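Local coordinates for protein 6-pyruvoyl tetrahydropterin synthase (Plasmodium falciparum, PDB 1Y13) that belongs to the 6-pyruvoyl tetrahydropterin synthase family and, as a hexamer, holds zinc and biopterin in its pockets, at residues Ser73-Lys78 and Glu148-Ser153; Ile110-Glu113 and Glu117-Phe120; Gln140-Gln145 and Ile165-Ser170. All blocks are in the same frame, centred on the assembly; numbering follows the deposited sequence.

Interaction 1: residues Ser73-Lys78 and Glu148-Ser153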
loop_
_atom_site.group_PDB
_atom_site.type_symbol
_atom_site.label_atom_id
_atom_site.label_comp_id
_atom_site.label_asym_id
_atom_site.label_seq_id
_atom_site.Cartn_x
_atom_site.Cartn_y
_atom_site.Cartn_z
ATOM N N SER A 73 8.659 13.649 15.576
ATOM C CA SER A 73 10.104 13.638 15.287
ATOM C C SER A 73 10.953 12.898 16.326
ATOM O O SER A 73 11.954 12.288 15.983
ATOM C CB SER A 73 10.639 15.053 15.083
ATOM O OG SER A 73 10.674 15.727 16.321
ATOM N N ILE A 74 10.549 12.941 17.590
ATOM C CA ILE A 74 11.220 12.145 18.615
ATOM C C ILE A 74 11.052 10.627 18.344
ATOM O O ILE A 74 12.009 9.855 18.426
ATOM C CB ILE A 74 10.717 12.519 20.030
ATOM C CG1 ILE A 74 11.085 13.981 20.349
ATOM C CG2 ILE A 74 11.263 11.539 21.077
ATOM C CD1 ILE A 74 10.469 14.530 21.643
ATOM N N LEU A 75 9.835 10.200 18.033
ATOM C CA LEU A 75 9.596 8.785 17.792
ATOM C C LEU A 75 10.369 8.313 16.567
ATOM O O LEU A 75 10.958 7.229 16.584
ATOM C CB LEU A 75 8.099 8.477 17.640
ATOM C CG LEU A 75 7.118 8.933 18.731
ATOM C CD1 LEU A 75 5.718 8.479 18.398
ATOM C CD2 LEU A 75 7.528 8.409 20.099
ATOM N N LYS A 76 10.384 9.122 15.513
ATOM C CA LYS A 76 11.071 8.737 14.278
ATOM C C LYS A 76 12.570 8.606 14.486
ATOM O O LYS A 76 13.183 7.633 14.029
ATOM C CB LYS A 76 10.806 9.725 13.151
ATOM C CG LYS A 76 9.389 9.650 12.620
ATOM C CD LYS A 76 9.187 10.717 11.543
ATOM C CE LYS A 76 7.929 10.450 10.732
ATOM N NZ LYS A 76 8.099 9.399 9.680
ATOM N N GLU A 77 13.142 9.581 15.194
ATOM C CA GLU A 77 14.584 9.626 15.454
ATOM C C GLU A 77 15.002 8.404 16.276
ATOM O O GLU A 77 16.031 7.794 15.995
ATOM C CB GLU A 77 14.968 10.945 16.148
ATOM C CG GLU A 77 16.425 11.080 16.537
ATOM C CD GLU A 77 16.666 12.214 17.532
ATOM N N LYS A 78 14.185 8.017 17.260
ATOM C CA LYS A 78 14.534 6.866 18.109
ATOM C C LYS A 78 14.381 5.516 17.400
ATOM O O LYS A 78 15.206 4.612 17.585
ATOM C CB LYS A 78 13.749 6.870 19.409
ATOM C CG LYS A 78 13.950 8.091 20.272
ATOM C CD LYS A 78 15.407 8.430 20.459
ATOM C CE LYS A 78 15.561 9.720 21.281
ATOM N NZ LYS A 78 17.000 9.962 21.587
ATOM N N GLU A 148 14.483 2.540 26.459
ATOM C CA GLU A 148 15.702 3.177 26.985
ATOM C C GLU A 148 16.056 4.445 26.199
ATOM O O GLU A 148 16.394 5.463 26.796
ATOM C CB GLU A 148 16.892 2.210 26.926
ATOM C CG GLU A 148 16.889 1.121 28.000
ATOM C CD GLU A 148 17.990 0.060 27.797
ATOM O OE1 GLU A 148 18.762 0.143 26.804
ATOM O OE2 GLU A 148 18.078 -0.868 28.643
ATOM N N GLU A 149 16.004 4.365 24.863
ATOM C CA GLU A 149 16.317 5.532 24.010
ATOM C C GLU A 149 15.449 6.732 24.334
ATOM O O GLU A 149 15.953 7.855 24.482
ATOM C CB GLU A 149 16.144 5.230 22.515
ATOM C CG GLU A 149 17.203 4.332 21.892
ATOM C CD GLU A 149 18.606 4.928 21.941
ATOM O OE1 GLU A 149 18.745 6.156 22.221
ATOM O OE2 GLU A 149 19.570 4.155 21.700
HETATM N N MSE A 150 14.143 6.492 24.427
HETATM C CA MSE A 150 13.165 7.566 24.650
HETATM C C MSE A 150 13.204 8.081 26.064
HETATM O O MSE A 150 12.661 9.144 26.360
HETATM C CB MSE A 150 11.762 7.092 24.320
HETATM C CG MSE A 150 11.605 6.850 22.864
HETATM SE SE MSE A 150 9.753 6.522 22.516
HETATM C CE MSE A 150 9.569 4.581 23.135
ATOM N N ASP A 151 13.850 7.316 26.936
ATOM C CA ASP A 151 14.036 7.713 28.314
ATOM C C ASP A 151 12.717 7.597 29.067
ATOM O O ASP A 151 11.801 8.399 28.864
ATOM C CB ASP A 151 14.574 9.152 28.386
ATOM C CG ASP A 151 14.699 9.667 29.817
ATOM O OD1 ASP A 151 15.165 8.904 30.697
ATOM O OD2 ASP A 151 14.341 10.846 30.061
ATOM N N VAL A 152 12.649 6.634 29.985
ATOM C CA VAL A 152 11.420 6.370 30.742
ATOM C C VAL A 152 10.863 7.576 31.527
ATOM O O VAL A 152 9.646 7.668 31.729
ATOM C CB VAL A 152 11.588 5.129 31.655
ATOM C CG1 VAL A 152 12.582 5.417 32.807
ATOM C CG2 VAL A 152 10.225 4.651 32.188
ATOM N N SER A 153 11.725 8.493 31.970
ATOM C CA SER A 153 11.273 9.646 32.766
ATOM C C SER A 153 10.658 10.757 31.906
ATOM O O SER A 153 9.769 11.482 32.373
ATOM C CB SER A 153 12.405 10.205 33.644
ATOM O OG SER A 153 13.362 10.914 32.871
#
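K78 and the selenomethionine M150 both turn CG opposite the carbonyl carbon and beside the backbone N, with chi1 at -60° for K78. In K78 a further bend at chi2, -49°, carries CD away from M150 and over to E149. M150 bends at chi3 instead, close to its selenium. The contact joins the two long helices, 72-86 and 135-150, that lie on the antiparallel sheet in the tunnelling fold (T-fold) of this family.

K78 lies obliquely across the last turn of helix 135-150. Its CG rests 3.7 Å from M150 CG. Farther out, K78 CD lies 3.9 Å from E149 CB, and K78 CE passes 3.7 Å from the backbone O of E149. So the aliphatic stem does the packing. The charged ends stay apart: K78 NZ and E149 OE1 are 4.2 Å from each other, beyond a salt bridge. E149 OE1 pairs instead with K81, one turn farther along helix 72-86. The positive charge of K78 may still favour the carboxylate at this distance.

Deeper in, L75 starts away from the partner helix, but its CD2 swings back to reach M150. L75 also touches V24 and V26 of strand 21-41 and L57 and V59 of strand 49-62. Just past M150 the chain leaves the helix at D151, whose phi is positive. D151 OD2 accepts a hydrogen bond from L154 N and caps helix 152-157. On the buried side, L75 CD2 touches M150 SE at 3.8 Å.

Interaction 2: residues Ile110-Glu113 and Glu117-Phe120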
loop_
_atom_site.group_PDB
_atom_site.type_symbol
_atom_site.label_atom_id
_atom_site.label_comp_id
_atom_site.label_asym_id
_atom_site.label_seq_id
_atom_site.Cartn_x
_atom_site.Cartn_y
_atom_site.Cartn_z
ATOM N N ILE A 110 29.346 -21.192 14.566
ATOM C CA ILE A 110 28.124 -21.663 15.190
ATOM C C ILE A 110 27.976 -23.142 14.887
ATOM O O ILE A 110 27.967 -23.540 13.737
ATOM C CB ILE A 110 26.852 -20.983 14.641
ATOM C CG1 ILE A 110 26.937 -19.465 14.700
ATOM C CG2 ILE A 110 25.628 -21.439 15.400
ATOM C CD1 ILE A 110 25.681 -18.837 14.135
ATOM N N ILE A 111 27.810 -23.946 15.927
ATOM C CA ILE A 111 27.617 -25.380 15.750
ATOM C C ILE A 111 26.202 -25.751 16.196
ATOM O O ILE A 111 25.793 -25.449 17.331
ATOM C CB ILE A 111 28.672 -26.155 16.549
ATOM C CG1 ILE A 111 30.068 -25.739 16.074
ATOM C CG2 ILE A 111 28.476 -27.651 16.397
ATOM C CD1 ILE A 111 31.195 -26.156 16.986
ATOM N N CYS A 112 25.450 -26.378 15.295
ATOM C CA CYS A 112 24.076 -26.798 15.580
ATOM C C CYS A 112 24.015 -28.176 16.192
ATOM O O CYS A 112 25.011 -28.888 16.224
ATOM C CB CYS A 112 23.220 -26.774 14.325
ATOM S SG CYS A 112 23.278 -25.183 13.484
ATOM N N GLU A 113 22.824 -28.531 16.685
ATOM C CA GLU A 113 22.542 -29.844 17.284
ATOM C C GLU A 113 22.856 -31.011 16.342
ATOM O O GLU A 113 23.356 -32.064 16.785
ATOM C CB GLU A 113 21.064 -29.955 17.645
ATOM C CG GLU A 113 20.612 -29.298 18.918
ATOM C CD GLU A 113 19.150 -29.669 19.268
ATOM O OE1 GLU A 113 18.223 -29.411 18.446
ATOM N N GLU A 117 27.598 -26.664 10.704
ATOM C CA GLU A 117 28.374 -25.500 11.163
ATOM C C GLU A 117 28.274 -24.311 10.216
ATOM O O GLU A 117 28.128 -24.450 9.011
ATOM C CB GLU A 117 29.863 -25.823 11.300
ATOM C CG GLU A 117 30.242 -27.082 12.034
ATOM C CD GLU A 117 31.769 -27.317 12.051
ATOM O OE1 GLU A 117 32.465 -26.862 11.108
ATOM O OE2 GLU A 117 32.268 -27.953 13.013
ATOM N N TYR A 118 28.389 -23.138 10.809
ATOM C CA TYR A 118 28.422 -21.869 10.098
ATOM C C TYR A 118 29.617 -21.136 10.653
ATOM O O TYR A 118 29.953 -21.300 11.837
ATOM C CB TYR A 118 27.161 -21.051 10.411
ATOM C CG TYR A 118 25.869 -21.647 9.904
ATOM C CD1 TYR A 118 25.249 -22.689 10.581
ATOM C CD2 TYR A 118 25.249 -21.147 8.751
ATOM C CE1 TYR A 118 24.060 -23.255 10.095
ATOM C CE2 TYR A 118 24.073 -21.697 8.277
ATOM C CZ TYR A 118 23.475 -22.749 8.974
ATOM O OH TYR A 118 22.301 -23.331 8.513
ATOM N N SER A 119 30.261 -20.324 9.833
ATOM C CA SER A 119 31.323 -19.452 10.315
ATOM C C SER A 119 31.213 -18.123 9.599
ATOM O O SER A 119 31.050 -18.087 8.375
ATOM C CB SER A 119 32.693 -20.081 10.094
ATOM O OG SER A 119 33.706 -19.248 10.629
ATOM N N PHE A 120 31.211 -17.045 10.384
ATOM C CA PHE A 120 31.085 -15.665 9.879
ATOM C C PHE A 120 32.185 -14.800 10.458
ATOM O O PHE A 120 32.593 -15.033 11.576
ATOM C CB PHE A 120 29.809 -14.972 10.386
ATOM C CG PHE A 120 28.569 -15.789 10.304
ATOM C CD1 PHE A 120 28.232 -16.670 11.317
ATOM C CD2 PHE A 120 27.696 -15.629 9.245
ATOM C CE1 PHE A 120 27.062 -17.418 11.236
ATOM C CE2 PHE A 120 26.529 -16.395 9.148
ATOM C CZ PHE A 120 26.210 -17.273 10.135
#
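I110 pushes its long branch against the rim of the F120 ring. Chi1 at -53° sets CG1 beside the backbone N, and the extended chi2 carries CD1 to the ring edge, I110 CD1 lying 3.5 Å from F120 CE1. The methyl meets the edge near the ring plane. I110 also packs on L99, F101, F90 and L92, so its side chain projects among them and F120. At its base, I110 CB faces Y118 CB across the strands, 4.2 Å away.

C112 SG sits at the edge of the Y118 ring, 4.0 Å from Y118 CE1, and makes a sulfur-aromatic contact. C112 also packs on L99 and R45. Other rings add to the packing: F38 stacks on Y118 and F90 on F120. Y118 OH reaches D124 of the third subunit, so this aromatic face runs into the subunit interface.

On the other face of the sheet, I111 and E117 form the non-hydrogen-bonded pair and touch loosely, I111 CG1 to E117 CG at 4.3 Å.

I110 and Y118 form the hydrogen-bonded pair. I110 N gives a bond to Y118 O, 2.8 Å long. Y118 N returns one to I110 O at 3.0 Å. The same I110 O takes a CA-H...O contact from E117 CA. Strands 107-112 and 117-121 form a beta hairpin, two strands of the three-stranded antiparallel sheet completed by 99-104.

Interaction 3: residues Gln140-Gln145 and Ile165-Ser170. With BIO (biopterin), chain E.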
loop_
_atom_site.group_PDB
_atom_site.type_symbol
_atom_site.label_atom_id
_atom_site.label_comp_id
_atom_site.label_asym_id
_atom_site.label_seq_id
_atom_site.Cartn_x
_atom_site.Cartn_y
_atom_site.Cartn_z
ATOM N N GLN A 140 10.660 -7.844 21.151
ATOM C CA GLN A 140 10.873 -7.607 22.574
ATOM C C GLN A 140 12.169 -6.856 22.832
ATOM O O GLN A 140 12.197 -5.892 23.605
ATOM C CB GLN A 140 10.846 -8.927 23.359
ATOM C CG GLN A 140 9.519 -9.681 23.251
ATOM C CD GLN A 140 9.470 -10.962 24.089
ATOM O OE1 GLN A 140 10.363 -11.815 24.027
ATOM N NE2 GLN A 140 8.415 -11.104 24.865
ATOM N N TYR A 141 13.246 -7.285 22.178
ATOM C CA TYR A 141 14.519 -6.577 22.300
ATOM C C TYR A 141 14.410 -5.115 21.788
ATOM O O TYR A 141 14.882 -4.187 22.443
ATOM C CB TYR A 141 15.653 -7.329 21.574
ATOM C CG TYR A 141 16.918 -6.519 21.468
ATOM C CD1 TYR A 141 17.821 -6.453 22.536
ATOM C CD2 TYR A 141 17.206 -5.796 20.310
ATOM C CE1 TYR A 141 19.001 -5.698 22.449
ATOM C CE2 TYR A 141 18.394 -5.040 20.207
ATOM C CZ TYR A 141 19.264 -4.997 21.271
ATOM O OH TYR A 141 20.407 -4.237 21.157
ATOM N N ILE A 142 13.806 -4.920 20.620
ATOM C CA ILE A 142 13.625 -3.576 20.078
ATOM C C ILE A 142 12.799 -2.670 21.033
ATOM O O ILE A 142 13.158 -1.501 21.287
ATOM C CB ILE A 142 13.052 -3.635 18.677
ATOM C CG1 ILE A 142 14.152 -4.117 17.711
ATOM C CG2 ILE A 142 12.550 -2.261 18.240
ATOM C CD1 ILE A 142 13.643 -4.450 16.383
ATOM N N LEU A 143 11.749 -3.234 21.609
ATOM C CA LEU A 143 10.883 -2.492 22.528
ATOM C C LEU A 143 11.665 -2.004 23.725
ATOM O O LEU A 143 11.581 -0.832 24.080
ATOM C CB LEU A 143 9.696 -3.350 22.983
ATOM C CG LEU A 143 8.709 -2.759 24.017
ATOM C CD1 LEU A 143 7.907 -1.630 23.441
ATOM C CD2 LEU A 143 7.800 -3.810 24.498
ATOM N N ASN A 144 12.437 -2.901 24.337
ATOM C CA ASN A 144 13.278 -2.528 25.474
ATOM C C ASN A 144 14.283 -1.434 25.102
ATOM O O ASN A 144 14.368 -0.427 25.782
ATOM C CB ASN A 144 13.968 -3.753 26.059
ATOM C CG ASN A 144 12.980 -4.766 26.656
ATOM O OD1 ASN A 144 11.884 -4.411 27.080
ATOM N ND2 ASN A 144 13.383 -6.033 26.698
ATOM N N GLN A 145 14.995 -1.608 23.995
ATOM C CA GLN A 145 15.904 -0.570 23.481
ATOM C C GLN A 145 15.240 0.792 23.287
ATOM O O GLN A 145 15.806 1.812 23.673
ATOM C CB GLN A 145 16.530 -1.003 22.147
ATOM C CG GLN A 145 17.471 -2.177 22.252
ATOM C CD GLN A 145 18.660 -1.881 23.145
ATOM O OE1 GLN A 145 18.813 -2.477 24.222
ATOM N NE2 GLN A 145 19.500 -0.941 22.712
ATOM N N ILE A 165 5.222 -1.854 19.814
ATOM C CA ILE A 165 5.881 -1.922 18.524
ATOM C C ILE A 165 5.399 -3.124 17.717
ATOM O O ILE A 165 5.097 -4.196 18.264
ATOM C CB ILE A 165 7.452 -1.951 18.595
ATOM C CG1 ILE A 165 7.948 -3.253 19.156
ATOM C CG2 ILE A 165 8.058 -0.816 19.406
ATOM C CD1 ILE A 165 9.100 -3.737 18.393
ATOM N N SER A 166 5.318 -2.932 16.415
ATOM C CA SER A 166 5.079 -4.006 15.498
ATOM C C SER A 166 6.366 -4.230 14.745
ATOM O O SER A 166 6.992 -3.277 14.273
ATOM C CB SER A 166 3.995 -3.613 14.507
ATOM O OG SER A 166 2.719 -3.729 15.109
ATOM N N VAL A 167 6.765 -5.485 14.618
ATOM C CA VAL A 167 7.931 -5.821 13.811
ATOM C C VAL A 167 7.461 -6.791 12.745
ATOM O O VAL A 167 7.010 -7.894 13.076
ATOM C CB VAL A 167 9.087 -6.466 14.616
ATOM C CG1 VAL A 167 10.280 -6.730 13.689
ATOM C CG2 VAL A 167 9.533 -5.589 15.761
ATOM N N SER A 168 7.564 -6.395 11.474
ATOM C CA SER A 168 7.248 -7.321 10.412
ATOM C C SER A 168 8.512 -7.972 9.856
ATOM O O SER A 168 9.517 -7.295 9.634
ATOM C CB SER A 168 6.446 -6.631 9.314
ATOM O OG SER A 168 7.242 -5.662 8.678
ATOM N N GLU A 169 8.468 -9.282 9.628
ATOM C CA GLU A 169 9.576 -9.966 8.950
ATOM C C GLU A 169 9.416 -9.916 7.447
ATOM O O GLU A 169 10.374 -10.079 6.708
ATOM C CB GLU A 169 9.776 -11.402 9.455
ATOM C CG GLU A 169 8.806 -12.446 8.944
ATOM C CD GLU A 169 9.337 -13.882 9.123
ATOM O OE1 GLU A 169 10.188 -14.137 10.027
ATOM O OE2 GLU A 169 8.908 -14.765 8.335
ATOM N N SER A 170 8.191 -9.670 7.005
ATOM C CA SER A 170 7.874 -9.430 5.617
ATOM C C SER A 170 6.549 -8.640 5.586
ATOM O O SER A 170 5.947 -8.430 6.628
ATOM C CB SER A 170 7.773 -10.755 4.848
ATOM O OG SER A 170 6.615 -11.495 5.177
HETATM N N1 BIO E . 6.890 -17.719 13.051
HETATM N N2 BIO E . 5.870 -16.632 14.836
HETATM C C2 BIO E . 6.922 -16.742 13.978
HETATM N N3 BIO E . 7.991 -15.916 14.010
HETATM C C4A BIO E . 9.112 -17.019 12.158
HETATM C C8A BIO E . 7.920 -17.892 12.169
HETATM N N8 BIO E . 7.870 -18.900 11.257
HETATM C C7 BIO E . 8.854 -19.119 10.357
HETATM C C6 BIO E . 9.964 -18.301 10.320
HETATM N N5 BIO E . 10.058 -17.288 11.226
HETATM C C9 BIO E . 11.073 -18.536 9.315
HETATM O O9 BIO E . 12.390 -18.075 9.803
HETATM C C10 BIO E . 10.790 -17.927 7.898
HETATM O O10 BIO E . 11.361 -16.609 7.779
HETATM C C11 BIO E . 9.316 -17.854 7.460
#
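I165 reaches from its strand to I142 and L143 on helix 135-150. From CB its two branches part toward different helix residues. I165 CG2 meets L143 CD1 at 4.1 Å. CG1 takes the crowded position between the backbone N and the carbonyl carbon, a torsion (chi1 70°) that turns the CG1-CD1 arm toward I142. At the tip, I165 CD1 lies 3.8 Å from I142 CG2 and 4.0 Å from I142 CB. Its chi2 of 137° is off a staggered value, which suggests mild strain. The I142 and I165 side chains cross at about a right angle.

V167, two residues on, extends the same apolar row. V167 CG2 faces I142 CD1 at 4.3 Å. No hydrogen bond joins the two segments.

At E169 the chain turns a corner and enters the biopterin pocket. E169 OE2 comes within 3.1 Å of biopterin O10, and E169 OE1 lies 3.4 Å from biopterin N5. Biopterin is hydrogen-bonded to E136 of this chain and to I70 O and F72 N of the fourth subunit, so it sits between subunits.

Helix 135-150 rests on the sheet through I142 and L143. The axes of helix segment 140-145 and strand segment 165-168 come within 8.9 Å, and their directions differ by 140°. Strand 162-168 runs between strands 49-62 and 173-180, whose L57 and V177 touch I165, as does L146 of the helix.

Overall arrangement
Interactions 1 and 3 share helix 135-150. Its middle packs on the sheet in interaction 3, whose centre is about 4 Å from that of the chain, and its end meets helix 72-86 in interaction 1. Interaction 3 is buried and wholly apolar between its segments. Interaction 1 is only partly buried and mixes selenium and carbon contacts with lysine and glutamate at the outside. Interaction 2 lies apart, its centre about 36 Å from that of interaction 1 and about 23 Å from that of the chain. It is buried too, against neighbouring strands and the third subunit. It alone is held by backbone hydrogen bonds across its segments. Interaction 3 also touches the third subunit and lies by biopterin.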